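Local coordinates for protein peptide amidase (Stenotrophomonas maltophilia, PDB 1M22) that probably hydrolyses amide bonds, as an amidase-family enzyme with a serine nucleophile, at residues P313-W318 and G433-A438; R394-E399 and A439-Y444; G400-L405 and M464-S469. All coordinates share one frame; numbering follows the deposited sequence.

Contact 1. Residues P313-W318 and G433-A438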
ATOM      1  N   PRO A 313     -22.208  -9.641  -5.209  1.00 14.99           N
ATOM      2  CA  PRO A 313     -22.471 -10.569  -6.311  1.00 16.20           C
ATOM      3  C   PRO A 313     -21.159 -11.041  -6.932  1.00 17.38           C
ATOM      4  O   PRO A 313     -20.216 -10.259  -7.073  1.00 17.26           O
ATOM      5  CB  PRO A 313     -23.300  -9.726  -7.282  1.00 17.07           C
ATOM      6  CG  PRO A 313     -23.991  -8.743  -6.383  1.00 17.83           C
ATOM      7  CD  PRO A 313     -22.884  -8.351  -5.437  1.00 16.01           C
ATOM      8  N   ASN A 314     -21.102 -12.321  -7.287  1.00 17.13           N
ATOM      9  CA  ASN A 314     -19.920 -12.915  -7.911  1.00 18.20           C
ATOM     10  C   ASN A 314     -18.680 -12.987  -7.025  1.00 17.68           C
ATOM     11  O   ASN A 314     -17.564 -13.123  -7.527  1.00 17.33           O
ATOM     12  CB  ASN A 314     -19.572 -12.169  -9.203  1.00 19.93           C
ATOM     13  CG  ASN A 314     -20.611 -12.366 -10.285  1.00 20.99           C
ATOM     14  OD1 ASN A 314     -20.938 -13.496 -10.645  1.00 22.68           O
ATOM     15  ND2 ASN A 314     -21.133 -11.265 -10.814  1.00 21.73           N
ATOM     16  N   GLN A 315     -18.874 -12.907  -5.714  1.00 18.67           N
ATOM     17  CA  GLN A 315     -17.762 -12.975  -4.769  1.00 18.60           C
ATOM     18  C   GLN A 315     -16.787 -14.111  -5.092  1.00 19.10           C
ATOM     19  O   GLN A 315     -17.144 -15.288  -5.015  1.00 19.92           O
ATOM     20  CB  GLN A 315     -18.306 -13.146  -3.345  1.00 21.53           C
ATOM     21  CG  GLN A 315     -17.275 -13.579  -2.308  1.00 24.37           C
ATOM     22  CD  GLN A 315     -16.202 -12.537  -2.062  1.00 27.19           C
ATOM     23  OE1 GLN A 315     -15.493 -12.128  -2.982  1.00 30.24           O
ATOM     24  NE2 GLN A 315     -16.074 -12.105  -0.813  1.00 27.85           N
ATOM     25  N   GLY A 316     -15.561 -13.744  -5.460  1.00 17.34           N
ATOM     26  CA  GLY A 316     -14.532 -14.725  -5.773  1.00 18.18           C
ATOM     27  C   GLY A 316     -14.639 -15.453  -7.101  1.00 17.40           C
ATOM     28  O   GLY A 316     -13.782 -16.277  -7.421  1.00 18.45           O
ATOM     29  N   ALA A 317     -15.670 -15.154  -7.884  1.00 17.07           N
ATOM     30  CA  ALA A 317     -15.866 -15.820  -9.171  1.00 16.55           C
ATOM     31  C   ALA A 317     -14.761 -15.511 -10.179  1.00 16.25           C
ATOM     32  O   ALA A 317     -14.588 -16.228 -11.164  1.00 16.53           O
ATOM     33  CB  ALA A 317     -17.219 -15.430  -9.755  1.00 17.88           C
ATOM     34  N   TRP A 318     -14.012 -14.447  -9.917  1.00 14.06           N
ATOM     35  CA  TRP A 318     -12.934 -14.005 -10.795  1.00 12.17           C
ATOM     36  C   TRP A 318     -11.572 -14.626 -10.487  1.00 12.69           C
ATOM     37  O   TRP A 318     -10.595 -14.335 -11.167  1.00 12.01           O
ATOM     38  CB  TRP A 318     -12.812 -12.486 -10.698  1.00 12.41           C
ATOM     39  CG  TRP A 318     -12.587 -12.029  -9.286  1.00 11.53           C
ATOM     40  CD1 TRP A 318     -11.425 -12.110  -8.567  1.00 11.70           C
ATOM     41  CD2 TRP A 318     -13.567 -11.480  -8.400  1.00 11.96           C
ATOM     42  NE1 TRP A 318     -11.626 -11.645  -7.289  1.00 12.08           N
ATOM     43  CE2 TRP A 318     -12.931 -11.254  -7.159  1.00 12.78           C
ATOM     44  CE3 TRP A 318     -14.925 -11.157  -8.535  1.00 12.11           C
ATOM     45  CZ2 TRP A 318     -13.608 -10.718  -6.058  1.00 13.80           C
ATOM     46  CZ3 TRP A 318     -15.597 -10.624  -7.439  1.00 13.66           C
ATOM     47  CH2 TRP A 318     -14.937 -10.410  -6.217  1.00 13.09           C
ATOM     48  N   GLY A 433     -13.337 -15.408   3.574  1.00 19.48           N
ATOM     49  CA  GLY A 433     -14.273 -14.307   3.702  1.00 17.03           C
ATOM     50  C   GLY A 433     -13.761 -12.910   3.403  1.00 15.44           C
ATOM     51  O   GLY A 433     -14.500 -11.945   3.584  1.00 15.26           O
ATOM     52  N   GLU A 434     -12.514 -12.780   2.957  1.00 13.93           N
ATOM     53  CA  GLU A 434     -11.974 -11.456   2.641  1.00 12.89           C
ATOM     54  C   GLU A 434     -12.688 -10.900   1.414  1.00 12.72           C
ATOM     55  O   GLU A 434     -13.125 -11.660   0.549  1.00 13.44           O
ATOM     56  CB  GLU A 434     -10.468 -11.535   2.382  1.00 14.95           C
ATOM     57  CG  GLU A 434      -9.670 -12.070   3.559  1.00 17.98           C
ATOM     58  CD  GLU A 434      -8.196 -12.225   3.239  1.00 20.87           C
ATOM     59  OE1 GLU A 434      -7.878 -12.874   2.221  1.00 22.49           O
ATOM     60  OE2 GLU A 434      -7.358 -11.705   4.005  1.00 21.60           O
ATOM     61  N   SER A 435     -12.794  -9.575   1.336  1.00 10.39           N
ATOM     62  CA  SER A 435     -13.481  -8.925   0.225  1.00 11.13           C
ATOM     63  C   SER A 435     -12.649  -7.932  -0.586  1.00 10.64           C
ATOM     64  O   SER A 435     -13.084  -7.501  -1.658  1.00 11.26           O
ATOM     65  CB  SER A 435     -14.725  -8.197   0.744  1.00 10.80           C
ATOM     66  OG  SER A 435     -15.649  -9.097   1.336  1.00 14.28           O
ATOM     67  N   TYR A 436     -11.464  -7.569  -0.096  1.00  9.27           N
ATOM     68  CA  TYR A 436     -10.629  -6.591  -0.795  1.00  9.45           C
ATOM     69  C   TYR A 436     -10.208  -6.975  -2.212  1.00  8.49           C
ATOM     70  O   TYR A 436      -9.840  -6.108  -3.006  1.00  8.51           O
ATOM     71  CB  TYR A 436      -9.388  -6.247   0.043  1.00 11.32           C
ATOM     72  CG  TYR A 436      -8.494  -7.423   0.363  1.00 10.64           C
ATOM     73  CD1 TYR A 436      -7.699  -8.012  -0.621  1.00 11.55           C
ATOM     74  CD2 TYR A 436      -8.453  -7.956   1.651  1.00 13.90           C
ATOM     75  CE1 TYR A 436      -6.885  -9.106  -0.328  1.00 12.57           C
ATOM     76  CE2 TYR A 436      -7.645  -9.048   1.953  1.00 16.30           C
ATOM     77  CZ  TYR A 436      -6.866  -9.618   0.960  1.00 16.97           C
ATOM     78  OH  TYR A 436      -6.078 -10.708   1.252  1.00 21.86           O
ATOM     79  N   SER A 437     -10.262  -8.260  -2.538  1.00  8.41           N
ATOM     80  CA  SER A 437      -9.881  -8.697  -3.873  1.00  8.24           C
ATOM     81  C   SER A 437     -10.789  -8.079  -4.933  1.00  7.79           C
ATOM     82  O   SER A 437     -10.359  -7.825  -6.057  1.00  8.43           O
ATOM     83  CB  SER A 437      -9.943 -10.222  -3.977  1.00  8.87           C
ATOM     84  OG  SER A 437      -9.585 -10.656  -5.281  1.00 13.93           O
ATOM     85  N   ALA A 438     -12.047  -7.837  -4.576  1.00  7.56           N
ATOM     86  CA  ALA A 438     -12.993  -7.251  -5.519  1.00  7.60           C
ATOM     87  C   ALA A 438     -12.492  -5.897  -6.017  1.00  7.17           C
ATOM     88  O   ALA A 438     -12.498  -5.627  -7.215  1.00  7.75           O
ATOM     89  CB  ALA A 438     -14.363  -7.097  -4.866  1.00  9.94           C
TER
HETATM   90  O   HOH W   1     -14.333  -9.949  -2.799  1.00 30.94           O

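Contact 2. Residues R394-E399 and A439-Y444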
ATOM      1  N   ARG A 394     -14.978  -7.479 -15.395  1.00 11.64           N
ATOM      2  CA  ARG A 394     -16.437  -7.455 -15.424  1.00 11.65           C
ATOM      3  C   ARG A 394     -17.072  -8.034 -14.160  1.00 10.82           C
ATOM      4  O   ARG A 394     -17.975  -7.435 -13.579  1.00 11.51           O
ATOM      5  CB  ARG A 394     -16.937  -8.229 -16.648  1.00 13.40           C
ATOM      6  CG  ARG A 394     -18.445  -8.409 -16.712  1.00 15.08           C
ATOM      7  CD  ARG A 394     -18.860  -9.068 -18.025  1.00 15.28           C
ATOM      8  NE  ARG A 394     -18.226 -10.371 -18.220  1.00 18.94           N
ATOM      9  CZ  ARG A 394     -18.551 -11.474 -17.553  1.00 18.27           C
ATOM     10  NH1 ARG A 394     -19.511 -11.444 -16.640  1.00 21.75           N
ATOM     11  NH2 ARG A 394     -17.912 -12.611 -17.799  1.00 21.25           N
ATOM     12  N   LEU A 395     -16.594  -9.198 -13.737  1.00 10.35           N
ATOM     13  CA  LEU A 395     -17.133  -9.864 -12.558  1.00 10.76           C
ATOM     14  C   LEU A 395     -16.932  -9.108 -11.250  1.00  9.95           C
ATOM     15  O   LEU A 395     -17.818  -9.094 -10.398  1.00 10.23           O
ATOM     16  CB  LEU A 395     -16.527 -11.263 -12.423  1.00 12.76           C
ATOM     17  CG  LEU A 395     -16.893 -12.275 -13.515  1.00 14.12           C
ATOM     18  CD1 LEU A 395     -16.038 -13.518 -13.360  1.00 15.39           C
ATOM     19  CD2 LEU A 395     -18.372 -12.622 -13.431  1.00 15.56           C
ATOM     20  N   ALA A 396     -15.770  -8.483 -11.095  1.00  9.99           N
ATOM     21  CA  ALA A 396     -15.453  -7.751  -9.873  1.00  8.50           C
ATOM     22  C   ALA A 396     -16.003  -6.330  -9.840  1.00  8.22           C
ATOM     23  O   ALA A 396     -16.362  -5.826  -8.776  1.00  9.03           O
ATOM     24  CB  ALA A 396     -13.941  -7.720  -9.672  1.00  8.82           C
ATOM     25  N   GLY A 397     -16.064  -5.687 -11.002  1.00  8.07           N
ATOM     26  CA  GLY A 397     -16.549  -4.316 -11.061  1.00  9.39           C
ATOM     27  C   GLY A 397     -18.022  -4.167 -11.401  1.00  9.25           C
ATOM     28  O   GLY A 397     -18.870  -4.208 -10.510  1.00 10.47           O
ATOM     29  N   PRO A 398     -18.357  -3.996 -12.690  1.00 11.22           N
ATOM     30  CA  PRO A 398     -19.748  -3.837 -13.125  1.00 12.18           C
ATOM     31  C   PRO A 398     -20.742  -4.835 -12.532  1.00 12.26           C
ATOM     32  O   PRO A 398     -21.824  -4.451 -12.088  1.00 14.47           O
ATOM     33  CB  PRO A 398     -19.641  -3.958 -14.641  1.00 14.47           C
ATOM     34  CG  PRO A 398     -18.330  -3.312 -14.919  1.00 14.88           C
ATOM     35  CD  PRO A 398     -17.440  -3.903 -13.840  1.00 11.72           C
ATOM     36  N   GLU A 399     -20.376  -6.111 -12.522  1.00 11.54           N
ATOM     37  CA  GLU A 399     -21.256  -7.148 -12.007  1.00 12.48           C
ATOM     38  C   GLU A 399     -20.920  -7.587 -10.585  1.00 10.82           C
ATOM     39  O   GLU A 399     -21.492  -8.549 -10.069  1.00 13.67           O
ATOM     40  CB  GLU A 399     -21.240  -8.344 -12.964  1.00 14.00           C
ATOM     41  CG  GLU A 399     -21.929  -8.046 -14.294  1.00 17.77           C
ATOM     42  CD  GLU A 399     -21.662  -9.091 -15.363  1.00 20.36           C
ATOM     43  OE1 GLU A 399     -21.473 -10.273 -15.016  1.00 23.91           O
ATOM     44  OE2 GLU A 399     -21.655  -8.725 -16.556  1.00 23.66           O
ATOM     45  N   ALA A 439     -12.059  -5.042  -5.096  1.00  6.89           N
ATOM     46  CA  ALA A 439     -11.565  -3.730  -5.491  1.00  6.69           C
ATOM     47  C   ALA A 439     -10.280  -3.850  -6.304  1.00  5.77           C
ATOM     48  O   ALA A 439     -10.092  -3.147  -7.297  1.00  6.43           O
ATOM     49  CB  ALA A 439     -11.329  -2.864  -4.255  1.00  7.74           C
ATOM     50  N   ALA A 440      -9.393  -4.745  -5.887  1.00  6.47           N
ATOM     51  CA  ALA A 440      -8.138  -4.932  -6.601  1.00  6.42           C
ATOM     52  C   ALA A 440      -8.361  -5.383  -8.046  1.00  6.36           C
ATOM     53  O   ALA A 440      -7.770  -4.834  -8.977  1.00  7.51           O
ATOM     54  CB  ALA A 440      -7.262  -5.946  -5.862  1.00  7.52           C
ATOM     55  N   VAL A 441      -9.222  -6.376  -8.230  1.00  6.36           N
ATOM     56  CA  VAL A 441      -9.489  -6.906  -9.561  1.00  7.16           C
ATOM     57  C   VAL A 441     -10.296  -5.937 -10.429  1.00  7.64           C
ATOM     58  O   VAL A 441     -10.091  -5.859 -11.640  1.00  8.87           O
ATOM     59  CB  VAL A 441     -10.198  -8.274  -9.446  1.00  7.05           C
ATOM     60  CG1 VAL A 441     -10.561  -8.810 -10.823  1.00  9.13           C
ATOM     61  CG2 VAL A 441      -9.274  -9.255  -8.724  1.00  8.03           C
ATOM     62  N   ALA A 442     -11.202  -5.187  -9.811  1.00  7.40           N
ATOM     63  CA  ALA A 442     -12.009  -4.217 -10.548  1.00  6.73           C
ATOM     64  C   ALA A 442     -11.204  -2.963 -10.869  1.00  7.10           C
ATOM     65  O   ALA A 442     -11.577  -2.195 -11.753  1.00  8.92           O
ATOM     66  CB  ALA A 442     -13.235  -3.834  -9.730  1.00  7.09           C
ATOM     67  N   GLY A 443     -10.099  -2.765 -10.151  1.00  6.68           N
ATOM     68  CA  GLY A 443      -9.286  -1.575 -10.345  1.00  7.43           C
ATOM     69  C   GLY A 443      -9.953  -0.397  -9.653  1.00  5.94           C
ATOM     70  O   GLY A 443      -9.720   0.762 -10.009  1.00  7.89           O
ATOM     71  N   TYR A 444     -10.783  -0.703  -8.657  1.00  6.38           N
ATOM     72  CA  TYR A 444     -11.529   0.301  -7.896  1.00  6.06           C
ATOM     73  C   TYR A 444     -10.825   0.652  -6.589  1.00  6.09           C
ATOM     74  O   TYR A 444     -10.022  -0.124  -6.078  1.00  6.09           O
ATOM     75  CB  TYR A 444     -12.934  -0.219  -7.589  1.00  6.25           C
ATOM     76  CG  TYR A 444     -13.863  -0.326  -8.782  1.00  6.74           C
ATOM     77  CD1 TYR A 444     -13.440   0.005 -10.073  1.00  6.55           C
ATOM     78  CD2 TYR A 444     -15.174  -0.762  -8.613  1.00  6.60           C
ATOM     79  CE1 TYR A 444     -14.314  -0.098 -11.166  1.00  8.41           C
ATOM     80  CE2 TYR A 444     -16.048  -0.869  -9.694  1.00  7.41           C
ATOM     81  CZ  TYR A 444     -15.611  -0.536 -10.960  1.00  7.63           C
ATOM     82  OH  TYR A 444     -16.487  -0.633 -12.019  1.00 10.73           O
TER

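Contact 3. Residues G400-L405 and M464-S469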
ATOM      1  N   GLY A 400     -20.000  -6.864  -9.953  1.00 10.18           N
ATOM      2  CA  GLY A 400     -19.601  -7.173  -8.591  1.00  9.48           C
ATOM      3  C   GLY A 400     -19.865  -5.993  -7.675  1.00  9.10           C
ATOM      4  O   GLY A 400     -20.982  -5.809  -7.189  1.00  9.78           O
ATOM      5  N   ILE A 401     -18.837  -5.182  -7.445  1.00  8.21           N
ATOM      6  CA  ILE A 401     -18.975  -4.015  -6.588  1.00  7.44           C
ATOM      7  C   ILE A 401     -20.094  -3.081  -7.062  1.00  7.63           C
ATOM      8  O   ILE A 401     -20.922  -2.640  -6.262  1.00  7.98           O
ATOM      9  CB  ILE A 401     -17.646  -3.222  -6.520  1.00  7.48           C
ATOM     10  CG1 ILE A 401     -16.620  -4.001  -5.688  1.00  8.17           C
ATOM     11  CG2 ILE A 401     -17.887  -1.830  -5.938  1.00  7.58           C
ATOM     12  CD1 ILE A 401     -15.207  -3.435  -5.763  1.00 10.15           C
ATOM     13  N   ASP A 402     -20.130  -2.786  -8.358  1.00  7.75           N
ATOM     14  CA  ASP A 402     -21.154  -1.880  -8.869  1.00  7.79           C
ATOM     15  C   ASP A 402     -22.564  -2.440  -8.734  1.00  8.88           C
ATOM     16  O   ASP A 402     -23.509  -1.692  -8.488  1.00  9.77           O
ATOM     17  CB  ASP A 402     -20.875  -1.513 -10.326  1.00  8.83           C
ATOM     18  CG  ASP A 402     -19.593  -0.721 -10.490  1.00 11.82           C
ATOM     19  OD1 ASP A 402     -19.278   0.099  -9.600  1.00 11.77           O
ATOM     20  OD2 ASP A 402     -18.908  -0.912 -11.514  1.00 12.97           O
ATOM     21  N   ALA A 403     -22.710  -3.751  -8.890  1.00  9.22           N
ATOM     22  CA  ALA A 403     -24.025  -4.368  -8.761  1.00  9.22           C
ATOM     23  C   ALA A 403     -24.522  -4.232  -7.323  1.00 10.37           C
ATOM     24  O   ALA A 403     -25.696  -3.952  -7.085  1.00 10.72           O
ATOM     25  CB  ALA A 403     -23.960  -5.839  -9.161  1.00 10.04           C
ATOM     26  N   ALA A 404     -23.626  -4.426  -6.359  1.00  8.81           N
ATOM     27  CA  ALA A 404     -23.998  -4.308  -4.954  1.00  9.01           C
ATOM     28  C   ALA A 404     -24.334  -2.860  -4.608  1.00  9.60           C
ATOM     29  O   ALA A 404     -25.306  -2.594  -3.901  1.00 10.61           O
ATOM     30  CB  ALA A 404     -22.866  -4.816  -4.066  1.00 10.03           C
ATOM     31  N   LEU A 405     -23.535  -1.922  -5.107  1.00  8.14           N
ATOM     32  CA  LEU A 405     -23.788  -0.510  -4.833  1.00  9.47           C
ATOM     33  C   LEU A 405     -25.137  -0.069  -5.405  1.00  9.51           C
ATOM     34  O   LEU A 405     -25.881   0.666  -4.761  1.00 10.48           O
ATOM     35  CB  LEU A 405     -22.674   0.364  -5.420  1.00  8.03           C
ATOM     36  CG  LEU A 405     -21.270   0.195  -4.825  1.00  7.53           C
ATOM     37  CD1 LEU A 405     -20.280   0.994  -5.658  1.00  9.73           C
ATOM     38  CD2 LEU A 405     -21.252   0.649  -3.367  1.00  9.09           C
ATOM     39  N   MET A 464     -14.786   0.172   0.353  1.00  7.28           N
ATOM     40  CA  MET A 464     -14.602  -0.002  -1.090  1.00  7.37           C
ATOM     41  C   MET A 464     -15.670   0.800  -1.825  1.00  6.32           C
ATOM     42  O   MET A 464     -16.812   0.890  -1.370  1.00  7.33           O
ATOM     43  CB  MET A 464     -14.709  -1.475  -1.502  1.00  8.78           C
ATOM     44  CG  MET A 464     -13.604  -2.380  -0.960  1.00 10.31           C
ATOM     45  SD  MET A 464     -13.608  -4.033  -1.715  1.00 11.37           S
ATOM     46  CE  MET A 464     -15.125  -4.705  -1.039  1.00 14.27           C
ATOM     47  N   GLY A 465     -15.290   1.386  -2.956  1.00  5.78           N
ATOM     48  CA  GLY A 465     -16.230   2.168  -3.739  1.00  6.49           C
ATOM     49  C   GLY A 465     -16.017   1.942  -5.221  1.00  6.75           C
ATOM     50  O   GLY A 465     -15.145   1.168  -5.618  1.00  7.46           O
ATOM     51  N   THR A 466     -16.808   2.612  -6.053  1.00  6.61           N
ATOM     52  CA  THR A 466     -16.656   2.453  -7.490  1.00  7.75           C
ATOM     53  C   THR A 466     -15.490   3.313  -7.983  1.00  7.16           C
ATOM     54  O   THR A 466     -14.908   4.091  -7.226  1.00  6.82           O
ATOM     55  CB  THR A 466     -17.958   2.829  -8.239  1.00  8.75           C
ATOM     56  OG1 THR A 466     -17.858   2.401  -9.603  1.00 11.03           O
ATOM     57  CG2 THR A 466     -18.195   4.332  -8.197  1.00  9.86           C
ATOM     58  N   ALA A 467     -15.140   3.166  -9.256  1.00  6.62           N
ATOM     59  CA  ALA A 467     -14.037   3.921  -9.824  1.00  6.99           C
ATOM     60  C   ALA A 467     -14.124   5.420  -9.552  1.00  6.44           C
ATOM     61  O   ALA A 467     -15.195   6.024  -9.653  1.00  7.55           O
ATOM     62  CB  ALA A 467     -13.959   3.674 -11.330  1.00  8.32           C
ATOM     63  N   TRP A 468     -12.983   6.003  -9.190  1.00  6.63           N
ATOM     64  CA  TRP A 468     -12.843   7.436  -8.945  1.00  5.89           C
ATOM     65  C   TRP A 468     -13.590   7.994  -7.737  1.00  6.30           C
ATOM     66  O   TRP A 468     -13.763   9.208  -7.623  1.00  8.67           O
ATOM     67  CB  TRP A 468     -13.243   8.209 -10.213  1.00  7.50           C
ATOM     68  CG  TRP A 468     -12.687   7.594 -11.474  1.00  8.16           C
ATOM     69  CD1 TRP A 468     -13.401   7.031 -12.497  1.00  9.36           C
ATOM     70  CD2 TRP A 468     -11.303   7.430 -11.817  1.00  7.87           C
ATOM     71  NE1 TRP A 468     -12.548   6.524 -13.449  1.00 10.72           N
ATOM     72  CE2 TRP A 468     -11.255   6.755 -13.057  1.00  8.48           C
ATOM     73  CE3 TRP A 468     -10.098   7.788 -11.194  1.00  8.71           C
ATOM     74  CZ2 TRP A 468     -10.049   6.429 -13.690  1.00  9.45           C
ATOM     75  CZ3 TRP A 468      -8.897   7.463 -11.825  1.00 10.48           C
ATOM     76  CH2 TRP A 468      -8.886   6.790 -13.059  1.00 10.56           C
ATOM     77  N   SER A 469     -14.004   7.124  -6.819  1.00  6.42           N
ATOM     78  CA  SER A 469     -14.735   7.572  -5.635  1.00  5.87           C
ATOM     79  C   SER A 469     -13.851   7.895  -4.427  1.00  6.27           C
ATOM     80  O   SER A 469     -14.347   7.965  -3.302  1.00  7.94           O
ATOM     81  CB  SER A 469     -15.784   6.525  -5.234  1.00  7.01           C
ATOM     82  OG  SER A 469     -15.186   5.309  -4.827  1.00  7.44           O
TER

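Contact 1. Residues P313-W318 and G433-A438
Trp318 meets Ser437 and Ala438 with two different parts of its indole. With chi1 at 57°, its CG sits between the backbone N and the carbonyl carbon, and the ring projects onto the start of helix 436-442. NE1 donates to Ser437 OG at 3.0 Å, the hydroxyl lying 16° out of the ring plane. Ser437 OG is also hydrogen-bonded to Asp187, so the serine links the indole to that carboxylate. The benzo end meets Ala438 obliquely, Trp318 CH2 lying 3.6 Å from Ala438 CB.

Gly316 N rests 3.5 Å above one face of the Trp318 indole, near its rim. This nitrogen belongs to the type II turn Asn314-Ala317, in the loop that joins strand 306-310 to helix 319-340, a beta-to-alpha connection at the edge of the central mixed sheet.

From the same turn Gln315 reaches across, its chain bent at chi2 (66°), and turns its amide toward the loop ahead of the helix. NE2 makes a weak bond to Glu434 O (3.3 Å), while a water donates to both Gln315 OE1 and Ser435 O. That water lies in the plane of the Trp318 ring, at its edge.

Contact 2. Residues R394-E399 and A439-Y444
Ala442 fits its methyl between Gly397 and Tyr444 where the end of helix 436-442 meets helix 383-407, and here the two backbones approach closely, with Gly397 CA only 4.6 Å from Ala442 CA. The shorter helix finishes in a Schellman motif: Tyr444 N bonds to Ala439 O and, more weakly, Gly443 N to Ala440 O, with Gly443 as the C-prime residue of positive phi. The reversal brings Tyr444 back alongside the helix it follows.

This is the tight part. Ala442 CB touches Gly397 CA at 3.6 Å and also stands 3.6 Å above the plane of the Tyr444 ring, over its centre. The ring meets the other helix too, Tyr444 CE2 lying 3.7 Å from Gly397 CA in an oblique approach. Tyr444 CG is turned anti to the carbonyl carbon (chi1 -70°), a setting that keeps the ring folded over the alanine and directs its hydroxyl to Asp402, further along helix 383-407. One residue earlier on each helix, Ala396 CB packs on Val441 CG1 at 3.7 Å, and Trp318 covers both residues. Glycine and alanine at these positions leave so little between the helices that main-chain atoms do much of the touching.

Toward solvent the fit slackens. Pro398 is exposed and touches the ring's hydroxyl with CD alone, 3.9 Å from Tyr444 OH. Helix 383-407 is irregular here, with a wider pi-type turn at 397-399 in which Glu399 N bonds to Arg394 O. Arg394 turns away from the short helix. Its guanidinium, also bridged to Asp391, has the glutamate carboxyl at its edge in a salt bridge within the helix, whose hydrogen bond is weak, Arg394 NH1 lying 2.8 Å from Glu399 OE1.

Contact 3. Residues G400-L405 and M464-S469
Asp402, on a turn of helix 383-407, faces Thr466 in the extended chain that leaves strand 457-464, their CA atoms 6.4 Å apart. The polar link is short: Thr466 OG1 donates to Asp402 OD1 at 2.7 Å, reaching the carboxylate oxygen on its syn side and 20° out of the carboxylate plane. The two side chains cross at about a right angle. Thr466 directs its hydroxyl to the helix by placing OG1 anti to its backbone N (chi1 -168°). The second oxygen, Asp402 OD2, is hydrogen-bonded to Tyr444 OH, so each oxygen of the carboxylate has a partner, which probably fixes its rotation.

Apolar contacts lie a turn ahead and just behind. Leu405 CD1 approaches the threonine obliquely, 3.9 Å from Thr466 CB and equally near Thr466 N, and also borders Gly465. Deeper in, Ile401 carries its CD1 to within 4.4 Å of Met464 SD, a looser touch, and continues onto Ala438. Its other branch, Ile401 CG2, stands 4.1 Å from Gly465 O. This carbonyl oxygen is buried by the contact and has no hydrogen-bonding partner in the model; the amide N of Gly465, by contrast, is bonded to the backbone of Pro445.

Beyond the threonine the chain folds into a type II turn, Thr466 to Ser469. Thr466 O accepts both Ser469 N and, at 2.7 Å, Ser469 OG, the hydroxyl lying in the carbonyl plane on a lone pair. Ser469 stands at the N-cap position of helix 470-484, although its side chain makes no capping bond. The contact thus sets a layer helix against the strand-to-helix connection that leaves the mixed eleven-stranded sheet, as suits the alpha/beta fold of the amidase family.

In the fold
Starting from the N terminus, the chain reaches the loop after strand 306-310 first, and contact 1 closes the longest span, 114 residues, tying that connection to the start of helix 436-442. Helix 383-407 lies within that span and supplies the first halves of contacts 2 and 3, whose second halves, 439-444 and 464-469, lie beyond the end of contact 1, closing spans of 39 and 58 residues. Every pair crosses and none nests. Contacts 1 and 2 share the short helix, contacts 2 and 3 the long one. Asn314 ND2 to Glu399 O joins the first two, and Ile401 against Ala438 packs contacts 1 and 3 together. Contact 2 ties the two helices together; contact 3 ties helix 383-407 to the connection after strand 457-464.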